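Local coordinates for protein translation initiation factor 4E (Ascaris suum, PDB 3M94) that binds the 5' trimethylguanosine (m2,2,7G) cap and, as an eIF4E-family initiation factor, probably recruits capped mRNA for translation, at residues A[5-10]-A[59-64]; A[77-82]-A[159-164]. One frame throughout, in Å; residues are numbered along the deposited sequence.

Contact 1. Residues A[5-10]-A[59-64]; sequences LQCHWA and LFKEGI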
ATOM      1  N   LEU A   5       1.914   0.866 -18.022  1.00 11.57           N
ATOM      2  CA  LEU A   5       1.212   1.409 -16.859  1.00 12.69           C
ATOM      3  C   LEU A   5       1.245   2.918 -16.965  1.00 13.47           C
ATOM      4  O   LEU A   5       2.100   3.476 -17.669  1.00 14.24           O
ATOM      5  CB  LEU A   5       1.879   0.961 -15.554  1.00 12.30           C
ATOM      6  CG  LEU A   5       1.904  -0.546 -15.263  1.00 12.31           C
ATOM      7  CD1 LEU A   5       2.741  -0.840 -14.010  1.00  8.92           C
ATOM      8  CD2 LEU A   5       0.483  -1.106 -15.125  1.00 12.10           C
ATOM      9  N   GLN A   6       0.315   3.587 -16.294  1.00 13.29           N
ATOM     10  CA  GLN A   6       0.263   5.038 -16.342  1.00 13.32           C
ATOM     11  C   GLN A   6       1.553   5.667 -15.822  1.00 14.47           C
ATOM     12  O   GLN A   6       1.997   6.684 -16.341  1.00 14.33           O
ATOM     13  CB  GLN A   6      -0.948   5.562 -15.571  1.00 12.86           C
ATOM     14  CG  GLN A   6      -1.109   7.071 -15.642  1.00 12.22           C
ATOM     15  CD  GLN A   6      -2.392   7.540 -15.013  1.00 11.08           C
ATOM     16  OE1 GLN A   6      -3.468   7.012 -15.290  1.00  9.30           O
ATOM     17  NE2 GLN A   6      -2.292   8.548 -14.171  1.00 12.96           N
ATOM     18  N   CYS A   7       2.153   5.075 -14.789  1.00 15.69           N
ATOM     19  CA  CYS A   7       3.449   5.556 -14.333  1.00 17.44           C
ATOM     20  C   CYS A   7       4.383   4.435 -13.889  1.00 16.64           C
ATOM     21  O   CYS A   7       4.014   3.268 -13.899  1.00 16.62           O
ATOM     22  CB  CYS A   7       3.285   6.612 -13.241  1.00 18.57           C
ATOM     23  SG  CYS A   7       2.504   5.977 -11.749  1.00 24.08           S
ATOM     24  N   HIS A   8       5.605   4.809 -13.540  1.00 16.56           N
ATOM     25  CA  HIS A   8       6.604   3.873 -13.045  1.00 16.28           C
ATOM     26  C   HIS A   8       6.373   3.672 -11.550  1.00 16.12           C
ATOM     27  O   HIS A   8       6.108   4.633 -10.815  1.00 15.37           O
ATOM     28  CB  HIS A   8       8.002   4.448 -13.233  1.00 16.09           C
ATOM     29  CG  HIS A   8       8.469   4.494 -14.649  1.00 16.98           C
ATOM     30  ND1 HIS A   8       7.833   5.237 -15.622  1.00 18.04           N
ATOM     31  CD2 HIS A   8       9.534   3.914 -15.252  1.00 16.42           C
ATOM     32  CE1 HIS A   8       8.485   5.109 -16.764  1.00 18.60           C
ATOM     33  NE2 HIS A   8       9.512   4.302 -16.569  1.00 18.48           N
ATOM     34  N   TRP A   9       6.501   2.423 -11.119  1.00 15.54           N
ATOM     35  CA  TRP A   9       6.357   2.044  -9.724  1.00 15.34           C
ATOM     36  C   TRP A   9       7.616   1.313  -9.278  1.00 15.43           C
ATOM     37  O   TRP A   9       8.158   0.494 -10.026  1.00 16.23           O
ATOM     38  CB  TRP A   9       5.146   1.117  -9.543  1.00 14.35           C
ATOM     39  CG  TRP A   9       3.836   1.777  -9.865  1.00 15.39           C
ATOM     40  CD1 TRP A   9       3.221   1.818 -11.096  1.00 12.56           C
ATOM     41  CD2 TRP A   9       2.996   2.513  -8.964  1.00 13.79           C
ATOM     42  NE1 TRP A   9       2.033   2.518 -10.999  1.00 14.76           N
ATOM     43  CE2 TRP A   9       1.875   2.958  -9.708  1.00 15.81           C
ATOM     44  CE3 TRP A   9       3.067   2.817  -7.590  1.00 16.49           C
ATOM     45  CZ2 TRP A   9       0.835   3.709  -9.130  1.00 14.57           C
ATOM     46  CZ3 TRP A   9       2.029   3.557  -7.010  1.00 16.16           C
ATOM     47  CH2 TRP A   9       0.929   4.005  -7.790  1.00 16.48           C
ATOM     48  N   ALA A  10       8.057   1.576  -8.053  1.00 16.05           N
ATOM     49  CA  ALA A  10       9.198   0.842  -7.484  1.00 16.05           C
ATOM     50  C   ALA A  10       8.758  -0.032  -6.307  1.00 16.72           C
ATOM     51  O   ALA A  10       7.998   0.405  -5.435  1.00 15.95           O
ATOM     52  CB  ALA A  10      10.296   1.775  -7.065  1.00 15.13           C
ATOM     53  N   LEU A  59       5.272  -0.459  -2.222  1.00 20.67           N
ATOM     54  CA  LEU A  59       5.152  -0.184  -3.642  1.00 20.45           C
ATOM     55  C   LEU A  59       4.822   1.285  -3.813  1.00 20.52           C
ATOM     56  O   LEU A  59       3.689   1.700  -3.532  1.00 20.06           O
ATOM     57  CB  LEU A  59       4.091  -1.048  -4.335  1.00 19.90           C
ATOM     58  CG  LEU A  59       4.285  -0.972  -5.872  1.00 20.68           C
ATOM     59  CD1 LEU A  59       5.379  -1.958  -6.355  1.00 20.76           C
ATOM     60  CD2 LEU A  59       2.989  -1.200  -6.630  1.00 20.36           C
ATOM     61  N   PHE A  60       5.814   2.066  -4.257  1.00 19.77           N
ATOM     62  CA  PHE A  60       5.655   3.511  -4.367  1.00 19.02           C
ATOM     63  C   PHE A  60       5.960   3.999  -5.769  1.00 19.40           C
ATOM     64  O   PHE A  60       6.755   3.374  -6.505  1.00 17.61           O
ATOM     65  CB  PHE A  60       6.535   4.244  -3.347  1.00 19.22           C
ATOM     66  CG  PHE A  60       5.911   4.327  -1.952  1.00 21.02           C
ATOM     67  CD1 PHE A  60       5.638   3.163  -1.222  1.00 21.30           C
ATOM     68  CD2 PHE A  60       5.568   5.558  -1.397  1.00 18.66           C
ATOM     69  CE1 PHE A  60       5.040   3.221   0.021  1.00 19.40           C
ATOM     70  CE2 PHE A  60       4.989   5.625  -0.135  1.00 18.30           C
ATOM     71  CZ  PHE A  60       4.715   4.454   0.568  1.00 19.64           C
ATOM     72  N   LYS A  61       5.334   5.124  -6.129  1.00 18.19           N
ATOM     73  CA  LYS A  61       5.619   5.767  -7.402  1.00 18.76           C
ATOM     74  C   LYS A  61       7.105   6.041  -7.466  1.00 18.70           C
ATOM     75  O   LYS A  61       7.686   6.488  -6.470  1.00 18.41           O
ATOM     76  CB  LYS A  61       4.816   7.077  -7.547  1.00 18.19           C
ATOM     77  CG  LYS A  61       3.341   6.862  -7.856  1.00 19.73           C
ATOM     78  CD  LYS A  61       2.562   8.177  -7.763  1.00 21.12           C
ATOM     79  CE  LYS A  61       1.166   8.038  -8.327  1.00 21.91           C
ATOM     80  NZ  LYS A  61       0.290   9.182  -7.876  1.00 24.16           N
ATOM     81  N   GLU A  62       7.729   5.756  -8.611  1.00 18.96           N
ATOM     82  CA  GLU A  62       9.160   6.010  -8.766  1.00 20.16           C
ATOM     83  C   GLU A  62       9.491   7.449  -8.371  1.00 20.77           C
ATOM     84  O   GLU A  62       8.810   8.382  -8.804  1.00 21.19           O
ATOM     85  CB  GLU A  62       9.648   5.760 -10.194  1.00 20.42           C
ATOM     86  CG  GLU A  62      11.191   5.810 -10.323  1.00 21.02           C
ATOM     87  CD  GLU A  62      11.683   5.551 -11.734  1.00 24.29           C
ATOM     88  OE1 GLU A  62      10.935   5.821 -12.705  1.00 24.35           O
ATOM     89  OE2 GLU A  62      12.834   5.078 -11.884  1.00 26.17           O
ATOM     90  N   GLY A  63      10.528   7.616  -7.554  1.00 20.62           N
ATOM     91  CA  GLY A  63      10.965   8.940  -7.150  1.00 20.70           C
ATOM     92  C   GLY A  63      10.341   9.383  -5.841  1.00 20.99           C
ATOM     93  O   GLY A  63      10.628  10.476  -5.372  1.00 21.62           O
ATOM     94  N   ILE A  64       9.462   8.556  -5.269  1.00 20.95           N
ATOM     95  CA  ILE A  64       8.988   8.766  -3.909  1.00 20.90           C
ATOM     96  C   ILE A  64       9.618   7.701  -3.034  1.00 20.83           C
ATOM     97  O   ILE A  64       9.357   6.508  -3.211  1.00 21.04           O
ATOM     98  CB  ILE A  64       7.447   8.696  -3.762  1.00 21.13           C
ATOM     99  CG1 ILE A  64       6.747   9.738  -4.639  1.00 20.82           C
ATOM    100  CG2 ILE A  64       7.033   8.881  -2.285  1.00 20.43           C
ATOM    101  CD1 ILE A  64       5.229   9.553  -4.693  1.00 20.51           C
TER
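Ala10 and Phe60 form a hydrogen-bonded pair of an antiparallel ladder, Ala10 N donating a hydrogen bond to Phe60 O at 2.7 Å and Phe60 N donating one back to Ala10 O, while Glu62 N reaches His8 O at 3.0 Å. That last bond is straight at the hydrogen (177°), yet Glu62 N stands above the carbonyl plane of His8, consistent with the chain of 59-64 leaving the strand here for the type II turn from Lys61 to Ile64. Between these bonds Trp9 faces Lys61 as a non-hydrogen-bonded pair. Their side chains set out in diverging directions but end up alongside: Lys61 CG lies over the six-membered ring of Trp9, 3.9 Å from its centroid, a CH-pi contact. The lysine torsion that puts CG beside its own backbone N (chi1 -75°) starts an extended chain that passes the CZ3-CH2 rim of the indole and runs on beyond it, where NZ is held by the carbonyls of Gly112 and Ile115. On the same side of the indole, Cys7 SG comes within 4.1 Å of Lys61 CG. Leu59 CD2 touches Trp9 CE3 at 4.1 Å. At the solvent-facing border, Glu62 runs beside His8, its carboxylate only 20° from the plane of the imidazole, with OE1 3.3 Å from His8 CB. Strands 26-34 and 115-121 extend the sheet past 4-14 and 56-61 respectively; helix 88-104 packs against Trp9 and Leu59, whereas Phe60 turns to Trp132 of strand 127-133.

Contact 2. Residues A[77-82]-A[159-164]; sequences GRWLVV and EPIRYE
Strands 77-83 and 161-165 are neighbours in the curved antiparallel sheet of the eIF4E fold, which binds the cap on one side and carries helices on the other. Arg78 pairs with Glu164 and Leu80 with Arg162 through backbone hydrogen bonds; Leu80 N to Arg162 O is short at 2.8 Å, whereas the return bond from Arg162 N to Leu80 O is weak. Trp79 and Tyr163 make the non-hydrogen-bonded pair between them, and their rings meet on the helix side. Tyr163 CB sits over the centre of the Trp79 six-membered ring, 3.6 Å from the centroid, a CH-pi contact. The phenol continues past the pyrrole half, offering its edge to that face in a T-shaped pair with planes at 59°. With CG anti to the backbone N (chi1 -175°), the tyrosine ring runs back under Arg78 and Gly77, and its OH hydrogen-bonds to Thr133. Trp79 NE1 is satisfied by the carbonyl of Asn142 in helix 139-153, and Ile161 CD1 packs against Trp79 CE3 at 3.8 Å.

The other face carries charge, with the side chain of Arg78 about 5 Å from the bound cap analogue. Arg78 and Glu164 lie alongside each other, the guanidinium and carboxylate planes 21° apart. Arg78 NH2 forms a salt bridge with Glu164 OE1 at 3.0 Å, on the syn side of OE1 but well out of the carboxylate plane, and the bond is bent; NE adds a weak bond to the same oxygen. Glu164 OE2 forms a second salt bridge with Arg162 NH1 at 2.9 Å, making a network in which one carboxylate probably offsets two arginines. The apolar branch of Leu80 flanks it, CD2 lying over the guanidinium face of Arg162, offset toward its rim, 3.6 Å from Arg162 NH2.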
ATOM      1  N   GLY A  77      -0.658  11.182   4.785  1.00 24.45           N
ATOM      2  CA  GLY A  77      -1.152  10.245   5.776  1.00 23.97           C
ATOM      3  C   GLY A  77      -1.409   8.916   5.123  1.00 23.57           C
ATOM      4  O   GLY A  77      -0.975   8.681   3.991  1.00 23.79           O
ATOM      5  N   ARG A  78      -2.114   8.046   5.835  1.00 22.81           N
ATOM      6  CA  ARG A  78      -2.362   6.710   5.349  1.00 22.76           C
ATOM      7  C   ARG A  78      -3.718   6.177   5.779  1.00 22.54           C
ATOM      8  O   ARG A  78      -4.191   6.454   6.888  1.00 22.40           O
ATOM      9  CB  ARG A  78      -1.266   5.757   5.839  1.00 22.76           C
ATOM     10  CG  ARG A  78      -1.353   5.463   7.322  1.00 23.07           C
ATOM     11  CD  ARG A  78      -0.265   4.535   7.787  1.00 24.50           C
ATOM     12  NE  ARG A  78      -0.500   4.173   9.181  1.00 25.64           N
ATOM     13  CZ  ARG A  78       0.311   3.422   9.913  1.00 26.36           C
ATOM     14  NH1 ARG A  78       1.431   2.948   9.398  1.00 26.44           N
ATOM     15  NH2 ARG A  78       0.003   3.154  11.175  1.00 27.58           N
ATOM     16  N   TRP A  79      -4.346   5.423   4.885  1.00 22.35           N
ATOM     17  CA  TRP A  79      -5.433   4.534   5.280  1.00 22.00           C
ATOM     18  C   TRP A  79      -4.777   3.281   5.852  1.00 22.27           C
ATOM     19  O   TRP A  79      -3.903   2.695   5.204  1.00 21.87           O
ATOM     20  CB  TRP A  79      -6.287   4.171   4.075  1.00 21.73           C
ATOM     21  CG  TRP A  79      -7.299   5.226   3.770  1.00 21.01           C
ATOM     22  CD1 TRP A  79      -7.256   6.134   2.760  1.00 19.38           C
ATOM     23  CD2 TRP A  79      -8.486   5.506   4.518  1.00 20.14           C
ATOM     24  NE1 TRP A  79      -8.357   6.956   2.815  1.00 20.27           N
ATOM     25  CE2 TRP A  79      -9.123   6.594   3.896  1.00 19.99           C
ATOM     26  CE3 TRP A  79      -9.079   4.933   5.655  1.00 18.14           C
ATOM     27  CZ2 TRP A  79     -10.325   7.118   4.367  1.00 17.58           C
ATOM     28  CZ3 TRP A  79     -10.268   5.459   6.119  1.00 15.91           C
ATOM     29  CH2 TRP A  79     -10.878   6.535   5.477  1.00 17.21           C
ATOM     30  N   LEU A  80      -5.184   2.895   7.063  1.00 21.76           N
ATOM     31  CA  LEU A  80      -4.622   1.736   7.747  1.00 21.85           C
ATOM     32  C   LEU A  80      -5.634   0.596   7.836  1.00 22.03           C
ATOM     33  O   LEU A  80      -6.771   0.797   8.270  1.00 21.10           O
ATOM     34  CB  LEU A  80      -4.141   2.126   9.153  1.00 21.51           C
ATOM     35  CG  LEU A  80      -3.643   1.018  10.090  1.00 23.20           C
ATOM     36  CD1 LEU A  80      -2.330   0.396   9.595  1.00 21.25           C
ATOM     37  CD2 LEU A  80      -3.476   1.549  11.536  1.00 24.02           C
ATOM     38  N   VAL A  81      -5.214  -0.591   7.400  1.00 22.51           N
ATOM     39  CA  VAL A  81      -6.021  -1.805   7.534  1.00 23.22           C
ATOM     40  C   VAL A  81      -5.239  -2.756   8.453  1.00 24.09           C
ATOM     41  O   VAL A  81      -4.145  -3.193   8.096  1.00 24.09           O
ATOM     42  CB  VAL A  81      -6.213  -2.535   6.180  1.00 23.24           C
ATOM     43  CG1 VAL A  81      -7.216  -3.672   6.318  1.00 23.32           C
ATOM     44  CG2 VAL A  81      -6.624  -1.571   5.056  1.00 22.62           C
ATOM     45  N   VAL A  82      -5.772  -3.041   9.638  1.00 24.80           N
ATOM     46  CA  VAL A  82      -5.182  -4.073  10.501  1.00 25.71           C
ATOM     47  C   VAL A  82      -5.697  -5.448  10.082  1.00 25.94           C
ATOM     48  O   VAL A  82      -6.871  -5.613   9.763  1.00 26.15           O
ATOM     49  CB  VAL A  82      -5.395  -3.813  12.034  1.00 25.96           C
ATOM     50  CG1 VAL A  82      -4.667  -2.531  12.461  1.00 25.66           C
ATOM     51  CG2 VAL A  82      -6.889  -3.755  12.409  1.00 26.72           C
ATOM     52  N   GLU A 159     -15.091  -4.348  10.600  1.00 30.08           N
ATOM     53  CA  GLU A 159     -13.659  -4.071  10.692  1.00 30.07           C
ATOM     54  C   GLU A 159     -13.297  -2.689  10.154  1.00 29.26           C
ATOM     55  O   GLU A 159     -12.833  -2.562   9.022  1.00 29.09           O
ATOM     56  CB  GLU A 159     -12.855  -5.174  10.000  1.00 30.53           C
ATOM     57  CG  GLU A 159     -12.956  -6.528  10.705  1.00 33.19           C
ATOM     58  CD  GLU A 159     -12.677  -7.707   9.784  1.00 36.62           C
ATOM     59  OE1 GLU A 159     -12.411  -7.478   8.578  1.00 38.16           O
ATOM     60  OE2 GLU A 159     -12.725  -8.865  10.268  1.00 38.04           O
ATOM     61  N   PRO A 160     -13.515  -1.644  10.975  1.00 28.65           N
ATOM     62  CA  PRO A 160     -13.210  -0.270  10.595  1.00 28.14           C
ATOM     63  C   PRO A 160     -11.808  -0.092  10.023  1.00 27.41           C
ATOM     64  O   PRO A 160     -10.888  -0.816  10.373  1.00 27.39           O
ATOM     65  CB  PRO A 160     -13.340   0.506  11.921  1.00 28.29           C
ATOM     66  CG  PRO A 160     -13.395  -0.533  12.994  1.00 28.39           C
ATOM     67  CD  PRO A 160     -14.048  -1.702  12.348  1.00 28.72           C
ATOM     68  N   ILE A 161     -11.681   0.853   9.105  1.00 26.69           N
ATOM     69  CA  ILE A 161     -10.398   1.264   8.601  1.00 25.76           C
ATOM     70  C   ILE A 161     -10.329   2.743   8.909  1.00 25.28           C
ATOM     71  O   ILE A 161     -11.372   3.413   9.032  1.00 24.94           O
ATOM     72  CB  ILE A 161     -10.220   0.932   7.098  1.00 25.45           C
ATOM     73  CG1 ILE A 161     -11.280   1.616   6.225  1.00 26.09           C
ATOM     74  CG2 ILE A 161     -10.250  -0.587   6.896  1.00 26.49           C
ATOM     75  CD1 ILE A 161     -10.883   1.775   4.719  1.00 23.89           C
ATOM     76  N   ARG A 162      -9.118   3.247   9.078  1.00 24.59           N
ATOM     77  CA  ARG A 162      -8.949   4.625   9.500  1.00 25.11           C
ATOM     78  C   ARG A 162      -7.856   5.343   8.751  1.00 25.00           C
ATOM     79  O   ARG A 162      -6.883   4.737   8.280  1.00 25.04           O
ATOM     80  CB  ARG A 162      -8.744   4.732  11.021  1.00 25.15           C
ATOM     81  CG  ARG A 162      -7.595   3.931  11.595  1.00 27.31           C
ATOM     82  CD  ARG A 162      -7.719   3.817  13.105  1.00 29.62           C
ATOM     83  NE  ARG A 162      -7.077   2.594  13.589  1.00 32.83           N
ATOM     84  CZ  ARG A 162      -5.882   2.537  14.175  1.00 33.88           C
ATOM     85  NH1 ARG A 162      -5.169   3.637  14.372  1.00 35.67           N
ATOM     86  NH2 ARG A 162      -5.396   1.368  14.570  1.00 34.20           N
ATOM     87  N   TYR A 163      -8.047   6.646   8.624  1.00 24.88           N
ATOM     88  CA  TYR A 163      -7.090   7.490   7.976  1.00 25.24           C
ATOM     89  C   TYR A 163      -6.452   8.349   9.053  1.00 25.66           C
ATOM     90  O   TYR A 163      -7.147   9.012   9.824  1.00 25.66           O
ATOM     91  CB  TYR A 163      -7.742   8.369   6.896  1.00 24.74           C
ATOM     92  CG  TYR A 163      -6.698   9.157   6.152  1.00 24.88           C
ATOM     93  CD1 TYR A 163      -5.972   8.575   5.115  1.00 23.43           C
ATOM     94  CD2 TYR A 163      -6.384  10.468   6.528  1.00 24.81           C
ATOM     95  CE1 TYR A 163      -4.982   9.273   4.452  1.00 22.30           C
ATOM     96  CE2 TYR A 163      -5.393  11.177   5.869  1.00 24.45           C
ATOM     97  CZ  TYR A 163      -4.695  10.564   4.834  1.00 23.89           C
ATOM     98  OH  TYR A 163      -3.713  11.257   4.179  1.00 24.16           O
ATOM     99  N   GLU A 164      -5.129   8.330   9.102  1.00 25.95           N
ATOM    100  CA  GLU A 164      -4.391   9.080  10.109  1.00 26.60           C
ATOM    101  C   GLU A 164      -3.193   9.765   9.486  1.00 26.70           C
ATOM    102  O   GLU A 164      -2.647   9.281   8.490  1.00 26.48           O
ATOM    103  CB  GLU A 164      -3.940   8.144  11.226  1.00 26.81           C
ATOM    104  CG  GLU A 164      -3.440   6.819  10.696  1.00 28.12           C
ATOM    105  CD  GLU A 164      -2.976   5.882  11.771  1.00 29.34           C
ATOM    106  OE1 GLU A 164      -1.782   5.520  11.737  1.00 30.79           O
ATOM    107  OE2 GLU A 164      -3.794   5.494  12.636  1.00 30.19           O
TER

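Overall arrangement
Contacts 1 and 2 belong to the same antiparallel sheet, on opposite sides of the chain's centre, with centres about 22 Å apart and no direct touch. They share no strand: 56-61 and 77-83 simply follow one another in the chain, and strands 115-121 and 127-133 lie between them in the sheet. Contact 1 is partly buried, its strand pairing running out into a turn, with a lysine chain laid on an indole and polar residues at the border. Contact 2 is more buried and nearer the cap, and divides its chemistry by face: aromatic packing under helix 139-153, an arginine-glutamate network on the other.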